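Local atomic coordinates of interphotoreceptor retinoid-binding protein (Xenopus laevis, PDB entry 1J7X), a protein that binds retinoids and probably carries them through the matrix between the photoreceptors and the neighbouring retinal cells. Residues Leu111-Phe116 / Arg148-Gly153; Ala117-Ile122 / Ser155-Leu160; Leu161-Leu166 / Tyr189-Val194. One frame throughout, in Å; residues are numbered along the deposited sequence.

Contact 1 of 3, residues Leu111-Phe116 / Arg148-Gly153; sequences LRFDQF and RYNVGG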
# COMPACT_ATOMS: atom_id res chain seq x y z
N LEU A 111 -10.92 1.64 -16.15
CA LEU A 111 -9.46 1.91 -16.21
C LEU A 111 -8.74 0.80 -15.54
O LEU A 111 -8.97 0.49 -14.36
CB LEU A 111 -9.12 3.21 -15.48
CG LEU A 111 -7.69 3.51 -15.23
CD1 LEU A 111 -6.87 3.50 -16.49
CD2 LEU A 111 -7.61 4.79 -14.57
N ARG A 112 -7.90 0.08 -16.28
CA ARG A 112 -7.05 -0.92 -15.73
C ARG A 112 -5.62 -0.63 -15.99
O ARG A 112 -5.27 -0.23 -17.12
CB ARG A 112 -7.37 -2.33 -16.26
CG ARG A 112 -6.38 -3.40 -15.85
CD ARG A 112 -6.74 -4.75 -16.35
NE ARG A 112 -5.65 -5.67 -16.16
CZ ARG A 112 -5.65 -6.90 -16.60
NH1 ARG A 112 -6.72 -7.35 -17.30
NH2 ARG A 112 -4.59 -7.68 -16.41
N PHE A 113 -4.74 -0.86 -14.95
CA PHE A 113 -3.31 -0.82 -15.11
C PHE A 113 -2.75 -1.73 -14.00
O PHE A 113 -3.41 -1.84 -12.97
CB PHE A 113 -2.69 0.56 -15.15
CG PHE A 113 -2.95 1.41 -13.92
CD1 PHE A 113 -4.20 1.94 -13.68
CD2 PHE A 113 -1.95 1.58 -12.99
CE1 PHE A 113 -4.41 2.68 -12.60
CE2 PHE A 113 -2.19 2.39 -11.92
CZ PHE A 113 -3.39 2.89 -11.72
N ASP A 114 -1.65 -2.40 -14.24
CA ASP A 114 -1.19 -3.46 -13.39
C ASP A 114 0.17 -3.24 -12.63
O ASP A 114 0.73 -4.21 -12.07
CB ASP A 114 -1.06 -4.71 -14.17
CG ASP A 114 -2.33 -5.18 -14.79
OD1 ASP A 114 -3.42 -4.71 -14.49
OD2 ASP A 114 -2.28 -6.07 -15.69
N GLN A 115 0.66 -2.01 -12.69
CA GLN A 115 1.84 -1.65 -11.95
C GLN A 115 1.78 -0.16 -11.62
O GLN A 115 1.01 0.51 -12.23
CB GLN A 115 3.07 -2.00 -12.77
CG GLN A 115 3.24 -1.26 -13.99
CD GLN A 115 4.54 -1.58 -14.67
OE1 GLN A 115 4.64 -2.62 -15.41
NE2 GLN A 115 5.49 -0.64 -14.55
N PHE A 116 2.60 0.30 -10.69
CA PHE A 116 2.75 1.72 -10.33
C PHE A 116 4.26 1.97 -10.60
O PHE A 116 5.11 1.47 -9.94
CB PHE A 116 2.41 1.95 -8.87
CG PHE A 116 0.96 2.24 -8.65
CD1 PHE A 116 0.07 1.21 -8.60
CD2 PHE A 116 0.54 3.55 -8.44
CE1 PHE A 116 -1.25 1.52 -8.46
CE2 PHE A 116 -0.78 3.84 -8.23
CZ PHE A 116 -1.67 2.82 -8.24
N ARG A 148 -7.13 -5.30 -9.57
CA ARG A 148 -7.06 -6.73 -9.27
C ARG A 148 -5.79 -7.39 -9.72
O ARG A 148 -5.42 -8.41 -9.15
CB ARG A 148 -8.26 -7.54 -9.84
CG ARG A 148 -9.58 -7.17 -9.16
CD ARG A 148 -10.79 -7.82 -9.86
NE ARG A 148 -10.94 -7.34 -11.21
CZ ARG A 148 -11.84 -7.81 -12.07
NH1 ARG A 148 -12.75 -8.69 -11.64
NH2 ARG A 148 -11.92 -7.30 -13.30
N TYR A 149 -5.15 -6.88 -10.78
CA TYR A 149 -3.93 -7.46 -11.28
C TYR A 149 -2.72 -6.62 -11.04
O TYR A 149 -1.68 -6.82 -11.64
CB TYR A 149 -4.16 -7.68 -12.84
CG TYR A 149 -5.53 -8.27 -13.13
CD1 TYR A 149 -5.75 -9.58 -12.92
CD2 TYR A 149 -6.63 -7.46 -13.43
CE1 TYR A 149 -7.02 -10.15 -13.11
CE2 TYR A 149 -7.89 -7.99 -13.62
CZ TYR A 149 -8.07 -9.36 -13.50
OH TYR A 149 -9.35 -9.90 -13.58
N ASN A 150 -2.86 -5.61 -10.15
CA ASN A 150 -1.84 -4.62 -9.93
C ASN A 150 -1.01 -4.93 -8.72
O ASN A 150 -1.42 -4.84 -7.57
CB ASN A 150 -2.44 -3.29 -9.94
CG ASN A 150 -1.45 -2.14 -10.00
OD1 ASN A 150 -0.33 -2.16 -9.44
ND2 ASN A 150 -1.84 -1.07 -10.70
N VAL A 151 0.20 -5.39 -9.04
CA VAL A 151 1.17 -5.81 -8.03
C VAL A 151 2.03 -4.66 -7.56
O VAL A 151 2.92 -4.77 -6.73
CB VAL A 151 2.09 -6.91 -8.62
CG1 VAL A 151 1.20 -8.09 -8.97
CG2 VAL A 151 2.97 -6.37 -9.77
N GLY A 152 1.58 -3.45 -7.85
CA GLY A 152 2.19 -2.23 -7.33
C GLY A 152 3.54 -1.88 -7.91
O GLY A 152 3.75 -1.79 -9.21
N GLY A 153 4.40 -1.52 -7.01
CA GLY A 153 5.77 -0.95 -7.26
C GLY A 153 6.06 0.14 -6.29
O GLY A 153 5.55 0.15 -5.13
O HOH W 1 -5.10 -4.45 -12.34
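The guanidinium of Arg112 lies with one face against Tyr149, whose CD2 sits over the centre of the group, 3.4 Å from CZ, with the guanidinium and ring planes 30° apart. At the guanidinium edge Asp114 is gripped side-on, NE to OD1 and NH2 to OD2, in a two-bond salt bridge that fixes how the guanidinium is turned. The same carboxylate reaches the Tyr149 ring at its edge, through OD1. This pairing joins the ends of two neighbouring parallel strands of the ClpP/crotonase-like domain, 108-112 and 142-146, where the chain leaves each strand for a loop. Arg148 CB lies over one face of the Tyr149 ring, offset toward its rim.

Deeper in, the Asn150 amide meets two phenylalanines. Its ND2 donates to Phe113 O over 2.9 Å, coming from above the carbonyl plane in a bent bond of 132°. The amide stands nearly upright to the Phe113 ring, and OD1 lies at the edge of the Phe116 ring, whose face carries Phe113 CE2. Asn150, its CG anti to the backbone N (chi1 -168°), lays its amide between the two segments, and OD1 accepts from Gly152 N at 2.8 Å, closing an Asx turn. Just beyond it, Gly152 O accepts from Phe116 N at 2.8 Å in a nearly straight bond, while Val151 N makes only a weak one to Asp114 O. Phe116 continues onto Val158 and Leu161 of helix 158-163. A water bridges the segments, donating to Asp114 OD1 at 2.7 Å and accepting from Tyr149 N.

Contact 2 of 3, residues Ala117-Ile122 / Ser155-Leu160; sequences ADVSVI and STAVPL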
# COMPACT_ATOMS: atom_id res chain seq x y z
N ALA A 117 4.56 2.76 -11.57
CA ALA A 117 5.95 3.13 -11.82
C ALA A 117 6.35 4.33 -10.94
O ALA A 117 5.49 5.02 -10.42
CB ALA A 117 6.07 3.51 -13.24
N ASP A 118 7.64 4.53 -10.80
CA ASP A 118 8.18 5.60 -10.01
C ASP A 118 7.71 6.95 -10.63
O ASP A 118 7.46 7.04 -11.84
CB ASP A 118 9.72 5.56 -10.03
CG ASP A 118 10.32 6.61 -9.14
OD1 ASP A 118 10.29 6.44 -7.90
OD2 ASP A 118 10.71 7.69 -9.66
N VAL A 119 7.62 7.95 -9.77
CA VAL A 119 7.16 9.23 -10.25
C VAL A 119 8.07 9.77 -11.41
O VAL A 119 7.62 10.58 -12.23
CB VAL A 119 6.92 10.23 -9.10
CG1 VAL A 119 8.23 10.69 -8.52
CG2 VAL A 119 6.03 11.39 -9.57
N SER A 120 9.35 9.33 -11.43
CA SER A 120 10.24 9.84 -12.49
C SER A 120 9.80 9.34 -13.86
O SER A 120 10.01 10.02 -14.86
CB SER A 120 11.68 9.54 -12.16
OG SER A 120 11.94 8.14 -12.08
N VAL A 121 9.20 8.15 -13.89
CA VAL A 121 8.69 7.54 -15.06
C VAL A 121 7.40 8.18 -15.46
O VAL A 121 7.19 8.56 -16.64
CB VAL A 121 8.57 6.06 -14.89
CG1 VAL A 121 7.86 5.45 -16.13
CG2 VAL A 121 10.00 5.42 -14.63
N ILE A 122 6.49 8.37 -14.49
CA ILE A 122 5.24 8.97 -14.77
C ILE A 122 5.41 10.35 -15.33
O ILE A 122 4.63 10.76 -16.18
CB ILE A 122 4.25 9.05 -13.57
CG1 ILE A 122 3.94 7.66 -13.04
CG2 ILE A 122 2.95 9.80 -13.91
CD1 ILE A 122 3.21 6.77 -14.09
N SER A 155 5.81 3.76 -4.49
CA SER A 155 4.65 4.59 -4.11
C SER A 155 4.89 6.03 -4.47
O SER A 155 4.06 6.86 -4.15
CB SER A 155 4.32 4.47 -2.57
OG SER A 155 4.09 3.08 -2.36
N THR A 156 6.01 6.34 -5.07
CA THR A 156 6.34 7.79 -5.33
C THR A 156 5.34 8.58 -6.16
O THR A 156 5.18 9.75 -5.96
CB THR A 156 7.76 7.96 -5.98
OG1 THR A 156 7.86 7.27 -7.24
CG2 THR A 156 8.87 7.39 -5.07
N ALA A 157 4.60 7.89 -7.03
CA ALA A 157 3.55 8.56 -7.85
C ALA A 157 2.16 8.47 -7.29
O ALA A 157 1.26 8.98 -7.86
CB ALA A 157 3.54 8.02 -9.23
N VAL A 158 1.97 7.85 -6.10
CA VAL A 158 0.64 7.76 -5.57
C VAL A 158 -0.04 9.09 -5.31
O VAL A 158 -1.20 9.27 -5.61
CB VAL A 158 0.66 6.80 -4.39
CG1 VAL A 158 -0.64 6.71 -3.70
CG2 VAL A 158 0.98 5.35 -4.85
N PRO A 159 0.66 10.04 -4.67
CA PRO A 159 0.03 11.32 -4.45
C PRO A 159 -0.44 12.00 -5.72
O PRO A 159 -1.52 12.56 -5.79
CB PRO A 159 1.10 12.12 -3.67
CG PRO A 159 1.93 11.01 -2.97
CD PRO A 159 1.98 9.86 -4.01
N LEU A 160 0.38 11.95 -6.73
CA LEU A 160 0.07 12.55 -8.02
C LEU A 160 -1.14 11.90 -8.61
O LEU A 160 -2.06 12.59 -9.05
CB LEU A 160 1.31 12.42 -8.95
CG LEU A 160 1.01 13.01 -10.36
CD1 LEU A 160 0.67 14.46 -10.21
CD2 LEU A 160 2.24 12.85 -11.29
O HOH W 2 4.28 5.29 -8.02
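Ala157 CB sits at the apolar centre, 3.8 Å from Ile122 CG1 and 4.0 Å from Val119 CB. Around it the first turn of helix 119-137 meets the turn that leads into helix 158-163, an approach of two helix N-termini within the ClpP/crotonase-like domain. Farther along, Leu160 and Ile122 slide past each other in opposite directions, bringing Leu160 CD2 to 4.1 Å from Ile122 CG2; Val119 CG2 borders the same leucine methyl more loosely. Both valine methyls take part: with CG1 between the backbone N and the carbonyl carbon (chi1 72°), that methyl is directed at Thr156 and CG2 at the Ala157 backbone.

Outward from this cluster a water joins the backbones, donating to Ala117 O and accepting from Ala157 N. Next comes the polar edge, built on Thr156 OG1. This hydroxyl accepts from Val119 N over a short 2.6 Å, at 162°, and donates a hydrogen bond to Asp118 OD1 at 2.7 Å. One side chain thereby takes up an N-H of the first helical turn and holds the residue that caps it. Asp118 is the N-cap, and its two oxygens divide the work: OD1 faces Thr156, which meets it from above the carboxylate plane, whereas OD2 serves the helix. Ser154 adds a further hydrogen bond to Thr156 OG1. The helix start would be expected to favour the negative charge of this aspartate. On OD2, Ser120 N and Ser120 OG arrive from opposite faces of the carboxylate plane, each at 2.8 Å.

Contact 3 of 3, residues Leu161-Leu166 / Tyr189-Val194; sequences LLSYFL and YSHPKV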
# COMPACT_ATOMS: atom_id res chain seq x y z
N LEU A 161 -1.20 10.57 -8.63
CA LEU A 161 -2.38 9.91 -9.15
C LEU A 161 -3.63 10.28 -8.41
O LEU A 161 -4.68 10.52 -8.96
CB LEU A 161 -2.18 8.40 -9.20
CG LEU A 161 -3.36 7.58 -9.62
CD1 LEU A 161 -3.74 7.93 -11.00
CD2 LEU A 161 -3.15 6.04 -9.60
N LEU A 162 -3.55 10.25 -7.10
CA LEU A 162 -4.68 10.53 -6.30
C LEU A 162 -5.27 11.91 -6.63
O LEU A 162 -6.48 12.11 -6.61
CB LEU A 162 -4.26 10.47 -4.87
CG LEU A 162 -4.10 9.12 -4.20
CD1 LEU A 162 -3.42 9.30 -2.82
CD2 LEU A 162 -5.38 8.43 -4.02
N SER A 163 -4.39 12.83 -6.97
CA SER A 163 -4.75 14.25 -7.27
C SER A 163 -5.67 14.40 -8.42
O SER A 163 -6.39 15.39 -8.51
CB SER A 163 -3.51 15.07 -7.45
OG SER A 163 -2.66 15.06 -6.27
N TYR A 164 -5.76 13.40 -9.27
CA TYR A 164 -6.74 13.43 -10.36
C TYR A 164 -8.17 13.21 -9.89
O TYR A 164 -9.12 13.38 -10.69
CB TYR A 164 -6.37 12.40 -11.48
CG TYR A 164 -5.20 12.82 -12.32
CD1 TYR A 164 -3.89 12.59 -11.92
CD2 TYR A 164 -5.38 13.29 -13.58
CE1 TYR A 164 -2.78 13.00 -12.63
CE2 TYR A 164 -4.28 13.78 -14.31
CZ TYR A 164 -3.01 13.58 -13.88
OH TYR A 164 -1.94 13.99 -14.66
N PHE A 165 -8.33 12.82 -8.64
CA PHE A 165 -9.66 12.55 -8.09
C PHE A 165 -10.05 13.50 -6.99
O PHE A 165 -11.03 13.26 -6.28
CB PHE A 165 -9.72 11.11 -7.65
CG PHE A 165 -9.43 10.15 -8.72
CD1 PHE A 165 -10.38 9.81 -9.66
CD2 PHE A 165 -8.21 9.64 -8.86
CE1 PHE A 165 -10.04 8.94 -10.66
CE2 PHE A 165 -7.82 8.84 -9.90
CZ PHE A 165 -8.76 8.45 -10.81
N LEU A 166 -9.32 14.62 -6.88
CA LEU A 166 -9.59 15.59 -5.80
C LEU A 166 -9.72 16.96 -6.41
O LEU A 166 -9.58 17.08 -7.59
CB LEU A 166 -8.45 15.66 -4.83
CG LEU A 166 -8.16 14.32 -4.18
CD1 LEU A 166 -6.83 14.42 -3.42
CD2 LEU A 166 -9.25 13.98 -3.20
N TYR A 189 0.88 15.43 0.80
CA TYR A 189 -0.23 16.09 0.29
C TYR A 189 -0.41 15.80 -1.22
O TYR A 189 0.53 15.44 -1.82
CB TYR A 189 -0.07 17.65 0.41
CG TYR A 189 0.00 18.10 1.87
CD1 TYR A 189 -1.11 18.29 2.61
CD2 TYR A 189 1.23 18.26 2.46
CE1 TYR A 189 -0.98 18.66 3.94
CE2 TYR A 189 1.30 18.63 3.78
CZ TYR A 189 0.21 18.81 4.44
OH TYR A 189 0.38 19.13 5.83
N SER A 190 -1.60 16.07 -1.68
CA SER A 190 -2.00 16.02 -3.06
C SER A 190 -1.33 17.17 -3.76
O SER A 190 -0.89 18.12 -3.15
CB SER A 190 -3.52 16.13 -3.20
OG SER A 190 -4.07 17.30 -2.74
N HIS A 191 -1.26 17.11 -5.06
CA HIS A 191 -0.74 18.19 -5.89
C HIS A 191 -1.80 19.20 -6.29
O HIS A 191 -2.89 18.81 -6.65
CB HIS A 191 -0.08 17.61 -7.15
CG HIS A 191 1.27 17.04 -6.89
ND1 HIS A 191 2.43 17.72 -7.26
CD2 HIS A 191 1.68 15.96 -6.15
CE1 HIS A 191 3.48 17.06 -6.79
NE2 HIS A 191 3.05 15.97 -6.15
N PRO A 192 -1.49 20.48 -6.25
CA PRO A 192 -2.37 21.53 -6.70
C PRO A 192 -2.54 21.62 -8.21
O PRO A 192 -3.44 22.26 -8.66
CB PRO A 192 -1.66 22.79 -6.16
CG PRO A 192 -0.23 22.46 -6.23
CD PRO A 192 -0.21 21.01 -5.67
N LYS A 193 -1.72 20.95 -8.97
CA LYS A 193 -1.84 20.95 -10.43
C LYS A 193 -1.46 19.60 -10.97
O LYS A 193 -0.46 19.05 -10.55
CB LYS A 193 -0.95 22.03 -11.01
CG LYS A 193 -0.89 22.06 -12.54
CD LYS A 193 -2.17 22.50 -13.12
CE LYS A 193 -2.26 22.22 -14.73
NZ LYS A 193 -0.91 22.41 -15.31
N VAL A 194 -2.30 19.06 -11.85
CA VAL A 194 -1.94 17.84 -12.55
C VAL A 194 -1.88 18.13 -14.08
O VAL A 194 -2.45 19.15 -14.55
CB VAL A 194 -3.01 16.72 -12.29
CG1 VAL A 194 -2.98 16.41 -10.71
CG2 VAL A 194 -4.36 17.04 -12.83
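Ser190, the first residue of 189-194 to touch 161-166, brings its CB within 3.4 Å of Ser163 OG and within 3.7 Å of Leu166 CD1. Its own hydroxyl is occupied elsewhere, bonded to Ile172 N, so the serine meets the end of helix 158-163 through its methylene. At His191 it is the backbone that matters: His191 N donates to Ser163 OG at 2.8 Å, with an angle of 161°. Ser163 OG lies anti to its own carbonyl carbon (chi1 -59°), a setting from which it reaches both this amide and Pro159 O, one turn back in the helix. The buried hydroxyl is thus held from two directions. The imidazole is turned so that Ser163 OG lies near its plane, at the edge.

The chain then swings outward through Pro192 and Lys193 and returns at Val194, which fills the angle between Ser163 and Tyr164. Val194 CG1 packs on Ser163 CB at 3.6 Å, while Val194 CB lies over a face of the Tyr164 ring in a CH-pi contact, 3.8 Å from the centroid and 22° off the normal, displaced toward the CZ side. CG2 reaches the CE2 side of the ring. Replacing Tyr164 by an alanine would probably leave Val194 without the ring face it lies on and Leu195 O without the phenolic hydroxyl that bonds it.

Ring stacking with Trp134 ties Tyr164 to helix 119-137. Through this contact the loop leaving strand 186-189 of the antiparallel sheet is fastened to the end of helix 158-163, whose Leu162 packs on helix 216-226.

Overall arrangement
From the N terminus, the chain runs along strand 108-112 into 111-116 and then directly into 117-122, the start of helix 119-137. After that helix and strand 142-146 it returns as 148-153, closing contact 1, and as 155-160, closing contact 2; their segments alternate, so the two loops cross. Contact 3 follows in series, closing a loop that holds strands 173-179 and 186-189 of the antiparallel sheet. Helix 158-163 serves both contacts 2 and 3, and Leu161 CD2 packs 3.5 Å from Phe116 CE2 of contact 1. Together they tie the ends of two mixed-sheet strands to two helices and to the antiparallel sheet.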